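Local atomic coordinates of fatty Acyl-Adenylate Ligase (Escherichia coli, PDB entry 3PBK), a protein that belongs to the AMP-binding enzyme family of the ANL clan and holds 5'-O-[(S)-(dodecanoyloxy)(hydroxy)phosphoryl]adenosine in a pocket within a single chain. Residues Val200-Ser208 with Val233-Thr242; Tyr336-Val345 with Ile413-Tyr424. One frame throughout, in Å; residues are numbered along the deposited sequence.

Contact 1. Residues Val200-Ser208 with Val233-Thr242; sequences VMANLRAIS and VGFLLTPVAT. With 1ZZ (5'-O-[(S)-(dodecanoyloxy)(hydroxy)phosphoryl]adenosine), chain C.
Val233 meets Leu204 through its CG1 methyl, which is 3.6 Å from Leu204 CD1. CG1 stands opposite the backbone N across the CA-CB bond (chi1 178°), and this branch of Val233 faces the helix that carries Leu204. Next, the aliphatic tail of 1ZZ runs past Gly234, and its terminal carbon C1 lies 3.9 Å above one face of the Phe235 ring, offset toward the rim. Leu237 CD1 approaches Val200 CG2 at 3.7 Å, the two side chains crossing at about a right angle, while its CB faces Leu204 CD2. Thr238 and Leu204 run past each other in opposite directions. Ile207 CG2 comes near Thr238 CG2 and touches 1ZZ C2. Thr238 OG1 donates to Val233 O at 2.7 Å, in the carbonyl plane and on a lone pair. That bond spans the wider pi-type turn at 233-237, just before the helix kinks at Pro239, whose N has no hydrogen to donate. Ala241 CB closes the hole of Val233, Leu237, Thr238 and Ala241 that receives Leu204 as a knob, and it also meets the CE methyl of selenomethionine Met201 at 4.3 Å. Thr242 OG1 rests 3.6 Å from Ser208 CB. Ser208 OG turns back to Leu204 O, which also takes Ser208 N from the other face of its plane. No hydrogen bond joins the two segments, whose helix axes cross at -80° with a closest approach of 10.1 Å; the hydroxyls of Ser208 and Thr238 bond to carbonyls of their own segments, and that of Thr242 does so weakly, which leaves apolar packing to hold this wall of the ligand pocket.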
loop_
_atom_site.group_PDB
_atom_site.type_symbol
_atom_site.label_atom_id
_atom_site.label_comp_id
_atom_site.label_asym_id
_atom_site.label_seq_id
_atom_site.Cartn_x
_atom_site.Cartn_y
_atom_site.Cartn_z
ATOM N N VAL A 200 -13.507 -4.104 8.311
ATOM C CA VAL A 200 -13.230 -2.929 7.493
ATOM C C VAL A 200 -13.885 -1.690 8.112
ATOM O O VAL A 200 -13.394 -0.573 7.951
ATOM C CB VAL A 200 -13.669 -3.107 6.018
ATOM C CG1 VAL A 200 -15.155 -2.885 5.879
ATOM C CG2 VAL A 200 -12.914 -2.145 5.111
HETATM N N MSE A 201 -14.987 -1.885 8.829
HETATM C CA MSE A 201 -15.652 -0.762 9.477
HETATM C C MSE A 201 -14.884 -0.303 10.708
HETATM O O MSE A 201 -14.734 0.894 10.935
HETATM C CB MSE A 201 -17.098 -1.092 9.819
HETATM C CG MSE A 201 -17.998 -1.149 8.598
HETATM SE SE MSE A 201 -17.795 0.343 7.305
HETATM C CE MSE A 201 -18.136 1.869 8.500
ATOM N N ALA A 202 -14.392 -1.256 11.496
ATOM C CA ALA A 202 -13.577 -0.936 12.669
ATOM C C ALA A 202 -12.414 -0.054 12.265
ATOM O O ALA A 202 -12.099 0.923 12.957
ATOM C CB ALA A 202 -13.064 -2.207 13.367
ATOM N N ASN A 203 -11.786 -0.404 11.145
ATOM C CA ASN A 203 -10.637 0.344 10.687
ATOM C C ASN A 203 -11.042 1.691 10.113
ATOM O O ASN A 203 -10.443 2.707 10.442
ATOM C CB ASN A 203 -9.797 -0.444 9.688
ATOM C CG ASN A 203 -8.339 -0.013 9.694
ATOM O OD1 ASN A 203 -7.682 -0.074 10.721
ATOM N ND2 ASN A 203 -7.835 0.431 8.553
ATOM N N LEU A 204 -12.061 1.708 9.267
ATOM C CA LEU A 204 -12.589 2.973 8.774
ATOM C C LEU A 204 -12.906 3.930 9.930
ATOM O O LEU A 204 -12.572 5.112 9.888
ATOM C CB LEU A 204 -13.835 2.730 7.937
ATOM C CG LEU A 204 -13.644 2.629 6.427
ATOM C CD1 LEU A 204 -12.214 2.271 6.076
ATOM C CD2 LEU A 204 -14.619 1.629 5.862
ATOM N N ARG A 205 -13.549 3.409 10.965
ATOM C CA ARG A 205 -13.821 4.179 12.165
ATOM C C ARG A 205 -12.514 4.703 12.790
ATOM O O ARG A 205 -12.388 5.888 13.084
ATOM C CB ARG A 205 -14.629 3.316 13.139
ATOM C CG ARG A 205 -14.819 3.902 14.509
ATOM C CD ARG A 205 -15.675 5.145 14.494
ATOM N NE ARG A 205 -15.792 5.719 15.834
ATOM C CZ ARG A 205 -16.459 6.837 16.109
ATOM N NH1 ARG A 205 -17.067 7.499 15.135
ATOM N NH2 ARG A 205 -16.520 7.298 17.355
ATOM N N ALA A 206 -11.531 3.826 12.965
ATOM C CA ALA A 206 -10.239 4.232 13.533
ATOM C C ALA A 206 -9.583 5.354 12.727
ATOM O O ALA A 206 -9.181 6.380 13.282
ATOM C CB ALA A 206 -9.294 3.037 13.646
ATOM N N ILE A 207 -9.480 5.147 11.415
ATOM C CA ILE A 207 -8.842 6.099 10.518
ATOM C C ILE A 207 -9.504 7.452 10.579
ATOM O O ILE A 207 -8.856 8.445 10.904
ATOM C CB ILE A 207 -8.898 5.632 9.071
ATOM C CG1 ILE A 207 -7.979 4.424 8.872
ATOM C CG2 ILE A 207 -8.504 6.771 8.146
ATOM C CD1 ILE A 207 -8.355 3.560 7.678
ATOM N N SER A 208 -10.794 7.497 10.269
ATOM C CA SER A 208 -11.517 8.767 10.224
ATOM C C SER A 208 -11.616 9.495 11.581
ATOM O O SER A 208 -11.469 10.715 11.665
ATOM C CB SER A 208 -12.917 8.552 9.656
ATOM O OG SER A 208 -13.696 7.785 10.557
ATOM N N VAL A 233 -8.807 1.092 0.500
ATOM C CA VAL A 233 -9.475 1.262 1.788
ATOM C C VAL A 233 -9.385 2.697 2.264
ATOM O O VAL A 233 -10.319 3.253 2.856
ATOM C CB VAL A 233 -8.858 0.388 2.869
ATOM C CG1 VAL A 233 -9.566 0.636 4.205
ATOM C CG2 VAL A 233 -8.946 -1.054 2.477
ATOM N N GLY A 234 -8.229 3.288 2.013
ATOM C CA GLY A 234 -8.018 4.675 2.341
ATOM C C GLY A 234 -8.755 5.594 1.391
ATOM O O GLY A 234 -9.252 6.623 1.814
ATOM N N PHE A 235 -8.848 5.256 0.112
ATOM C CA PHE A 235 -9.374 6.271 -0.777
ATOM C C PHE A 235 -10.586 5.971 -1.626
ATOM O O PHE A 235 -11.078 6.847 -2.329
ATOM C CB PHE A 235 -8.258 6.923 -1.556
ATOM C CG PHE A 235 -7.443 7.844 -0.720
ATOM C CD1 PHE A 235 -7.827 9.163 -0.549
ATOM C CD2 PHE A 235 -6.321 7.384 -0.054
ATOM C CE1 PHE A 235 -7.085 10.021 0.240
ATOM C CE2 PHE A 235 -5.572 8.240 0.741
ATOM C CZ PHE A 235 -5.955 9.562 0.887
ATOM N N LEU A 236 -11.097 4.756 -1.529
ATOM C CA LEU A 236 -12.434 4.504 -2.027
ATOM C C LEU A 236 -13.407 4.428 -0.842
ATOM O O LEU A 236 -14.399 5.163 -0.783
ATOM C CB LEU A 236 -12.481 3.229 -2.863
ATOM C CG LEU A 236 -13.692 3.127 -3.787
ATOM C CD1 LEU A 236 -13.592 1.927 -4.688
ATOM C CD2 LEU A 236 -14.933 3.031 -2.953
ATOM N N LEU A 237 -13.099 3.553 0.111
ATOM C CA LEU A 237 -13.985 3.296 1.245
ATOM C C LEU A 237 -14.094 4.452 2.251
ATOM O O LEU A 237 -15.196 4.790 2.677
ATOM C CB LEU A 237 -13.573 2.009 1.953
ATOM C CG LEU A 237 -13.601 0.771 1.066
ATOM C CD1 LEU A 237 -13.237 -0.439 1.864
ATOM C CD2 LEU A 237 -14.968 0.607 0.459
ATOM N N THR A 238 -12.971 5.066 2.623
ATOM C CA THR A 238 -13.004 6.128 3.633
ATOM C C THR A 238 -13.771 7.398 3.253
ATOM O O THR A 238 -14.506 7.936 4.081
ATOM C CB THR A 238 -11.613 6.502 4.127
ATOM O OG1 THR A 238 -10.913 5.312 4.512
ATOM C CG2 THR A 238 -11.722 7.426 5.324
ATOM N N PRO A 239 -13.606 7.893 2.012
ATOM C CA PRO A 239 -14.488 8.997 1.609
ATOM C C PRO A 239 -15.974 8.576 1.571
ATOM O O PRO A 239 -16.866 9.420 1.659
ATOM C CB PRO A 239 -13.993 9.351 0.204
ATOM C CG PRO A 239 -12.633 8.797 0.127
ATOM C CD PRO A 239 -12.626 7.568 0.968
ATOM N N VAL A 240 -16.245 7.282 1.451
ATOM C CA VAL A 240 -17.622 6.823 1.433
ATOM C C VAL A 240 -18.216 6.745 2.836
ATOM O O VAL A 240 -19.384 7.087 3.048
ATOM C CB VAL A 240 -17.737 5.469 0.742
ATOM C CG1 VAL A 240 -19.002 4.769 1.160
ATOM C CG2 VAL A 240 -17.695 5.654 -0.769
ATOM N N ALA A 241 -17.407 6.312 3.797
ATOM C CA ALA A 241 -17.879 6.109 5.170
ATOM C C ALA A 241 -17.879 7.413 5.958
ATOM O O ALA A 241 -18.232 7.458 7.133
ATOM C CB ALA A 241 -17.019 5.076 5.861
ATOM N N THR A 242 -17.491 8.478 5.277
ATOM C CA THR A 242 -17.256 9.753 5.914
ATOM C C THR A 242 -18.030 10.826 5.151
ATOM O O THR A 242 -17.995 12.005 5.490
ATOM C CB THR A 242 -15.737 10.040 5.938
ATOM O OG1 THR A 242 -15.088 9.125 6.843
ATOM C CG2 THR A 242 -15.462 11.443 6.389
HETATM P P 1ZZ C . 0.142 -3.253 2.490
HETATM C C1 1ZZ C . -8.102 8.996 4.153
HETATM N N1 1ZZ C . 4.890 -0.801 5.774
HETATM O O1 1ZZ C . 0.702 0.029 2.737
HETATM C C2 1ZZ C . -7.429 7.870 4.891
HETATM N N2 1ZZ C . 3.967 1.139 6.319
HETATM O O2 1ZZ C . -0.646 -1.868 2.920
HETATM C C3 1ZZ C . -6.122 7.324 4.325
HETATM N N3 1ZZ C . 7.183 -0.244 6.752
HETATM O O3 1ZZ C . -0.397 -4.621 3.095
HETATM C C4 1ZZ C . -5.399 6.314 5.235
HETATM N N4 1ZZ C . 7.328 1.866 7.702
HETATM O O4 1ZZ C . 0.135 -3.418 1.126
HETATM C C5 1ZZ C . -3.912 5.980 5.069
HETATM N N5 1ZZ C . 5.371 3.318 7.722
HETATM O O5 1ZZ C . 1.649 -3.123 3.000
HETATM C C6 1ZZ C . -3.582 4.602 5.582
HETATM O O6 1ZZ C . 3.883 -2.372 4.487
HETATM C C7 1ZZ C . -2.256 4.313 6.236
HETATM O O7 1ZZ C . 6.209 -4.133 6.480
HETATM C C8 1ZZ C . -1.711 2.909 6.098
HETATM O O8 1ZZ C . 3.496 -4.777 7.109
HETATM C C9 1ZZ C . -0.306 2.689 5.518
HETATM C C10 1ZZ C . -0.072 1.651 4.449
HETATM C C11 1ZZ C . -0.730 0.348 4.316
HETATM C C12 1ZZ C . -0.088 -0.572 3.388
HETATM C C13 1ZZ C . 1.946 -3.830 4.177
HETATM C C14 1ZZ C . 3.363 -3.691 4.747
HETATM C C15 1ZZ C . 3.726 -3.723 6.243
HETATM C C16 1ZZ C . 5.129 -3.287 6.183
HETATM C C17 1ZZ C . 5.074 -2.158 5.212
HETATM C C18 1ZZ C . 3.765 -0.089 5.727
HETATM C C19 1ZZ C . 5.292 1.153 6.757
HETATM C C20 1ZZ C . 5.862 0.017 6.438
HETATM C C21 1ZZ C . 7.885 0.728 7.387
HETATM C C22 1ZZ C . 5.983 2.098 7.375
#

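Contact 2. Residues Tyr336-Val345 with Ile413-Tyr424; sequences YGLAENALAV and ICISGPSLMSGY. With 1ZZ (5'-O-[(S)-(dodecanoyloxy)(hydroxy)phosphoryl]adenosine), chain C.
Glu340 OE2 is gripped by two hydroxyls: Tyr424 OH donates to it at 2.6 Å, and Ser184 OG bonds to it from outside the two segments. The tyrosine hydroxyl arrives on the anti side of the carboxylate, 18° out of its plane. The oxygen in turn lies at the edge of the Tyr424 ring, and carboxylate and ring stand nearly perpendicular, 89° apart. A bend at chi2 (82°) in the Glu340 chain brings the acid group round to this hydroxyl. Alongside it runs selenomethionine Met421, pointing the same way, with SE 3.7 Å from Glu340 CG and CE over one face of the Tyr424 ring. The backbones are joined here as well: Met421 N donates to Glu340 O at 3.1 Å, from above the carbonyl plane and not along a lone pair. Residues 336-340 read YGLAE, consistent with the conserved YGxTE-type motif of this family, and they lead from strand 332-337 into the loop that returns as strand 344-347; Val345 N pairs back to Tyr336 O. Within the motif, Ala339 N donates to 1ZZ O3 at 2.8 Å, and the Tyr336 ring turns its edge toward the ligand's base. Strand 413-416 packs two isoleucines against the strand-loop-strand of 336-345. Ile415 CD1 lies 3.7 Å from Asn341 CB and also packs against Leu338 CD2, while its CG2 branch meets Val345 CG1 at 3.9 Å, the side chains crossing at about a right angle. Ile413 approaches the Tyr336 ring from the opposite direction, CD1 reaching to 4.0 Å from Tyr336 OH, a hydroxyl that bonds to Asp444 OD2.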
loop_
_atom_site.group_PDB
_atom_site.type_symbol
_atom_site.label_atom_id
_atom_site.label_comp_id
_atom_site.label_asym_id
_atom_site.label_seq_id
_atom_site.Cartn_x
_atom_site.Cartn_y
_atom_site.Cartn_z
ATOM N N TYR A 336 1.438 3.990 9.646
ATOM C CA TYR A 336 1.809 2.594 9.444
ATOM C C TYR A 336 0.579 1.708 9.289
ATOM O O TYR A 336 -0.459 1.964 9.902
ATOM C CB TYR A 336 2.607 2.118 10.640
ATOM C CG TYR A 336 2.871 0.638 10.688
ATOM C CD1 TYR A 336 3.544 -0.005 9.659
ATOM C CD2 TYR A 336 2.487 -0.113 11.786
ATOM C CE1 TYR A 336 3.810 -1.351 9.712
ATOM C CE2 TYR A 336 2.752 -1.460 11.851
ATOM C CZ TYR A 336 3.413 -2.071 10.809
ATOM O OH TYR A 336 3.669 -3.409 10.873
ATOM N N GLY A 337 0.691 0.662 8.476
ATOM C CA GLY A 337 -0.418 -0.255 8.268
ATOM C C GLY A 337 -0.061 -1.486 7.456
ATOM O O GLY A 337 1.070 -1.634 7.008
ATOM N N LEU A 338 -1.027 -2.383 7.294
ATOM C CA LEU A 338 -0.897 -3.515 6.382
ATOM C C LEU A 338 -2.277 -4.034 6.041
ATOM O O LEU A 338 -3.256 -3.629 6.653
ATOM C CB LEU A 338 -0.029 -4.631 6.963
ATOM C CG LEU A 338 -0.406 -5.283 8.282
ATOM C CD1 LEU A 338 0.544 -6.434 8.567
ATOM C CD2 LEU A 338 -0.382 -4.269 9.422
ATOM N N ALA A 339 -2.358 -4.916 5.051
ATOM C CA ALA A 339 -3.648 -5.383 4.560
ATOM C C ALA A 339 -4.284 -6.253 5.614
ATOM O O ALA A 339 -5.505 -6.235 5.788
ATOM C CB ALA A 339 -3.478 -6.153 3.266
ATOM N N GLU A 340 -3.438 -6.992 6.329
ATOM C CA GLU A 340 -3.883 -7.954 7.324
ATOM C C GLU A 340 -4.608 -7.291 8.492
ATOM O O GLU A 340 -5.073 -7.964 9.400
ATOM C CB GLU A 340 -2.705 -8.791 7.834
ATOM C CG GLU A 340 -2.185 -9.853 6.850
ATOM C CD GLU A 340 -1.226 -9.301 5.801
ATOM O OE1 GLU A 340 -1.029 -8.065 5.754
ATOM O OE2 GLU A 340 -0.673 -10.107 5.017
ATOM N N ASN A 341 -4.695 -5.969 8.462
ATOM C CA ASN A 341 -5.465 -5.210 9.437
ATOM C C ASN A 341 -6.402 -4.267 8.686
ATOM O O ASN A 341 -6.714 -3.181 9.168
ATOM C CB ASN A 341 -4.524 -4.412 10.348
ATOM C CG ASN A 341 -5.229 -3.834 11.584
ATOM O OD1 ASN A 341 -5.307 -2.616 11.758
ATOM N ND2 ASN A 341 -5.728 -4.711 12.450
ATOM N N ALA A 342 -6.843 -4.701 7.502
ATOM C CA ALA A 342 -7.604 -3.862 6.572
ATOM C C ALA A 342 -6.725 -2.776 5.936
ATOM O O ALA A 342 -6.540 -2.745 4.730
ATOM C CB ALA A 342 -8.835 -3.254 7.249
ATOM N N LEU A 343 -6.170 -1.894 6.756
ATOM C CA LEU A 343 -5.308 -0.845 6.249
ATOM C C LEU A 343 -4.416 -0.244 7.341
ATOM O O LEU A 343 -3.208 -0.484 7.364
ATOM C CB LEU A 343 -6.153 0.255 5.632
ATOM C CG LEU A 343 -5.529 1.145 4.560
ATOM C CD1 LEU A 343 -6.034 2.559 4.751
ATOM C CD2 LEU A 343 -4.021 1.107 4.604
ATOM N N ALA A 344 -5.019 0.531 8.242
ATOM C CA ALA A 344 -4.263 1.381 9.162
ATOM C C ALA A 344 -3.983 0.738 10.517
ATOM O O ALA A 344 -4.805 -0.014 11.036
ATOM C CB ALA A 344 -4.977 2.707 9.346
ATOM N N VAL A 345 -2.822 1.049 11.090
ATOM C CA VAL A 345 -2.445 0.530 12.402
ATOM C C VAL A 345 -2.037 1.663 13.347
ATOM O O VAL A 345 -2.283 1.600 14.551
ATOM C CB VAL A 345 -1.313 -0.519 12.303
ATOM C CG1 VAL A 345 -0.602 -0.665 13.624
ATOM C CG2 VAL A 345 -1.859 -1.856 11.856
ATOM N N ILE A 413 6.606 -6.727 15.311
ATOM C CA ILE A 413 5.446 -5.892 15.596
ATOM C C ILE A 413 4.151 -6.710 15.550
ATOM O O ILE A 413 3.786 -7.238 14.510
ATOM C CB ILE A 413 5.343 -4.776 14.566
ATOM C CG1 ILE A 413 6.586 -3.902 14.605
ATOM C CG2 ILE A 413 4.124 -3.947 14.819
ATOM C CD1 ILE A 413 6.637 -2.885 13.474
ATOM N N CYS A 414 3.455 -6.816 16.673
ATOM C CA CYS A 414 2.220 -7.590 16.729
ATOM C C CYS A 414 1.018 -6.697 16.990
ATOM O O CYS A 414 1.063 -5.802 17.833
ATOM C CB CYS A 414 2.295 -8.666 17.807
ATOM S SG CYS A 414 3.602 -9.873 17.561
ATOM N N ILE A 415 -0.065 -6.959 16.265
ATOM C CA ILE A 415 -1.257 -6.127 16.329
ATOM C C ILE A 415 -2.465 -6.933 16.785
ATOM O O ILE A 415 -2.447 -8.159 16.734
ATOM C CB ILE A 415 -1.558 -5.489 14.964
ATOM C CG1 ILE A 415 -1.623 -6.556 13.869
ATOM C CG2 ILE A 415 -0.504 -4.460 14.622
ATOM C CD1 ILE A 415 -2.060 -6.021 12.514
ATOM N N SER A 416 -3.505 -6.232 17.232
ATOM C CA SER A 416 -4.734 -6.866 17.678
ATOM C C SER A 416 -5.824 -5.825 17.808
ATOM O O SER A 416 -5.539 -4.637 17.941
ATOM C CB SER A 416 -4.534 -7.529 19.034
ATOM O OG SER A 416 -4.505 -6.553 20.055
ATOM N N GLY A 417 -7.074 -6.281 17.798
ATOM C CA GLY A 417 -8.211 -5.378 17.837
ATOM C C GLY A 417 -9.139 -5.609 16.667
ATOM O O GLY A 417 -8.856 -6.418 15.795
ATOM N N PRO A 418 -10.246 -4.867 16.626
ATOM C CA PRO A 418 -11.387 -5.080 15.725
ATOM C C PRO A 418 -11.021 -5.098 14.244
ATOM O O PRO A 418 -11.657 -5.822 13.471
ATOM C CB PRO A 418 -12.272 -3.872 16.002
ATOM C CG PRO A 418 -11.854 -3.396 17.330
ATOM C CD PRO A 418 -10.392 -3.636 17.406
ATOM N N SER A 419 -10.029 -4.302 13.855
ATOM C CA SER A 419 -9.618 -4.214 12.462
ATOM C C SER A 419 -8.955 -5.490 11.964
ATOM O O SER A 419 -8.976 -5.775 10.778
ATOM C CB SER A 419 -8.667 -3.039 12.272
ATOM O OG SER A 419 -9.323 -1.817 12.558
ATOM N N LEU A 420 -8.368 -6.258 12.874
ATOM C CA LEU A 420 -7.637 -7.464 12.501
ATOM C C LEU A 420 -8.457 -8.343 11.567
ATOM O O LEU A 420 -9.667 -8.503 11.757
ATOM C CB LEU A 420 -7.281 -8.262 13.746
ATOM C CG LEU A 420 -5.920 -8.948 13.773
ATOM C CD1 LEU A 420 -5.995 -10.202 14.617
ATOM C CD2 LEU A 420 -5.473 -9.284 12.380
HETATM N N MSE A 421 -7.793 -8.926 10.571
HETATM C CA MSE A 421 -8.447 -9.798 9.612
HETATM C C MSE A 421 -8.948 -11.054 10.295
HETATM O O MSE A 421 -8.789 -11.224 11.506
HETATM C CB MSE A 421 -7.471 -10.201 8.527
HETATM C CG MSE A 421 -6.364 -11.088 9.034
HETATM SE SE MSE A 421 -5.257 -11.819 7.595
HETATM C CE MSE A 421 -4.001 -12.844 8.691
ATOM N N SER A 422 -9.553 -11.940 9.514
ATOM C CA SER A 422 -10.061 -13.190 10.051
ATOM C C SER A 422 -9.044 -14.280 9.796
ATOM O O SER A 422 -9.011 -15.303 10.487
ATOM C CB SER A 422 -11.395 -13.533 9.407
ATOM O OG SER A 422 -12.330 -12.476 9.589
ATOM N N GLY A 423 -8.198 -14.024 8.803
ATOM C CA GLY A 423 -7.163 -14.943 8.375
ATOM C C GLY A 423 -7.065 -14.921 6.863
ATOM O O GLY A 423 -7.776 -14.175 6.199
ATOM N N TYR A 424 -6.178 -15.740 6.316
ATOM C CA TYR A 424 -6.036 -15.848 4.870
ATOM C C TYR A 424 -7.073 -16.805 4.336
ATOM O O TYR A 424 -7.281 -17.875 4.896
ATOM C CB TYR A 424 -4.627 -16.313 4.469
ATOM C CG TYR A 424 -3.543 -15.324 4.819
ATOM C CD1 TYR A 424 -3.496 -14.075 4.216
ATOM C CD2 TYR A 424 -2.572 -15.635 5.762
ATOM C CE1 TYR A 424 -2.509 -13.163 4.548
ATOM C CE2 TYR A 424 -1.581 -14.731 6.097
ATOM C CZ TYR A 424 -1.556 -13.500 5.489
ATOM O OH TYR A 424 -0.578 -12.608 5.827
HETATM P P 1ZZ C . 0.142 -3.253 2.490
HETATM C C1 1ZZ C . -8.102 8.996 4.153
HETATM N N1 1ZZ C . 4.890 -0.801 5.774
HETATM O O1 1ZZ C . 0.702 0.029 2.737
HETATM C C2 1ZZ C . -7.429 7.870 4.891
HETATM N N2 1ZZ C . 3.967 1.139 6.319
HETATM O O2 1ZZ C . -0.646 -1.868 2.920
HETATM C C3 1ZZ C . -6.122 7.324 4.325
HETATM N N3 1ZZ C . 7.183 -0.244 6.752
HETATM O O3 1ZZ C . -0.397 -4.621 3.095
HETATM C C4 1ZZ C . -5.399 6.314 5.235
HETATM N N4 1ZZ C . 7.328 1.866 7.702
HETATM O O4 1ZZ C . 0.135 -3.418 1.126
HETATM C C5 1ZZ C . -3.912 5.980 5.069
HETATM N N5 1ZZ C . 5.371 3.318 7.722
HETATM O O5 1ZZ C . 1.649 -3.123 3.000
HETATM C C6 1ZZ C . -3.582 4.602 5.582
HETATM O O6 1ZZ C . 3.883 -2.372 4.487
HETATM C C7 1ZZ C . -2.256 4.313 6.236
HETATM O O7 1ZZ C . 6.209 -4.133 6.480
HETATM C C8 1ZZ C . -1.711 2.909 6.098
HETATM O O8 1ZZ C . 3.496 -4.777 7.109
HETATM C C9 1ZZ C . -0.306 2.689 5.518
HETATM C C10 1ZZ C . -0.072 1.651 4.449
HETATM C C11 1ZZ C . -0.730 0.348 4.316
HETATM C C12 1ZZ C . -0.088 -0.572 3.388
HETATM C C13 1ZZ C . 1.946 -3.830 4.177
HETATM C C14 1ZZ C . 3.363 -3.691 4.747
HETATM C C15 1ZZ C . 3.726 -3.723 6.243
HETATM C C16 1ZZ C . 5.129 -3.287 6.183
HETATM C C17 1ZZ C . 5.074 -2.158 5.212
HETATM C C18 1ZZ C . 3.765 -0.089 5.727
HETATM C C19 1ZZ C . 5.292 1.153 6.757
HETATM C C20 1ZZ C . 5.862 0.017 6.438
HETATM C C21 1ZZ C . 7.885 0.728 7.387
HETATM C C22 1ZZ C . 5.983 2.098 7.375
#

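Overall arrangement
From the N terminus, the chain first closes contact 1, where helix 197-211 meets helix 229-241 after strand 220-222. Contact 2 opens later, in series, neither nested nor crossed. Contact 2 closes a longer loop of 67 residues, bringing the end of strand 332-337 and the start of strand 344-347, neighbours in the mixed nine-strand sheet, onto strand 411-416 of the antiparallel sheet and the loop that follows it. The centres of the two contacts are about 14 Å apart, and they touch: Ala202 packs on Pro418, and Asn203 lies against Leu343, Ala344 and Ser419. Both line 1ZZ, contact 1 at the end of the tail, contact 2 from the adenine to the middle of the tail.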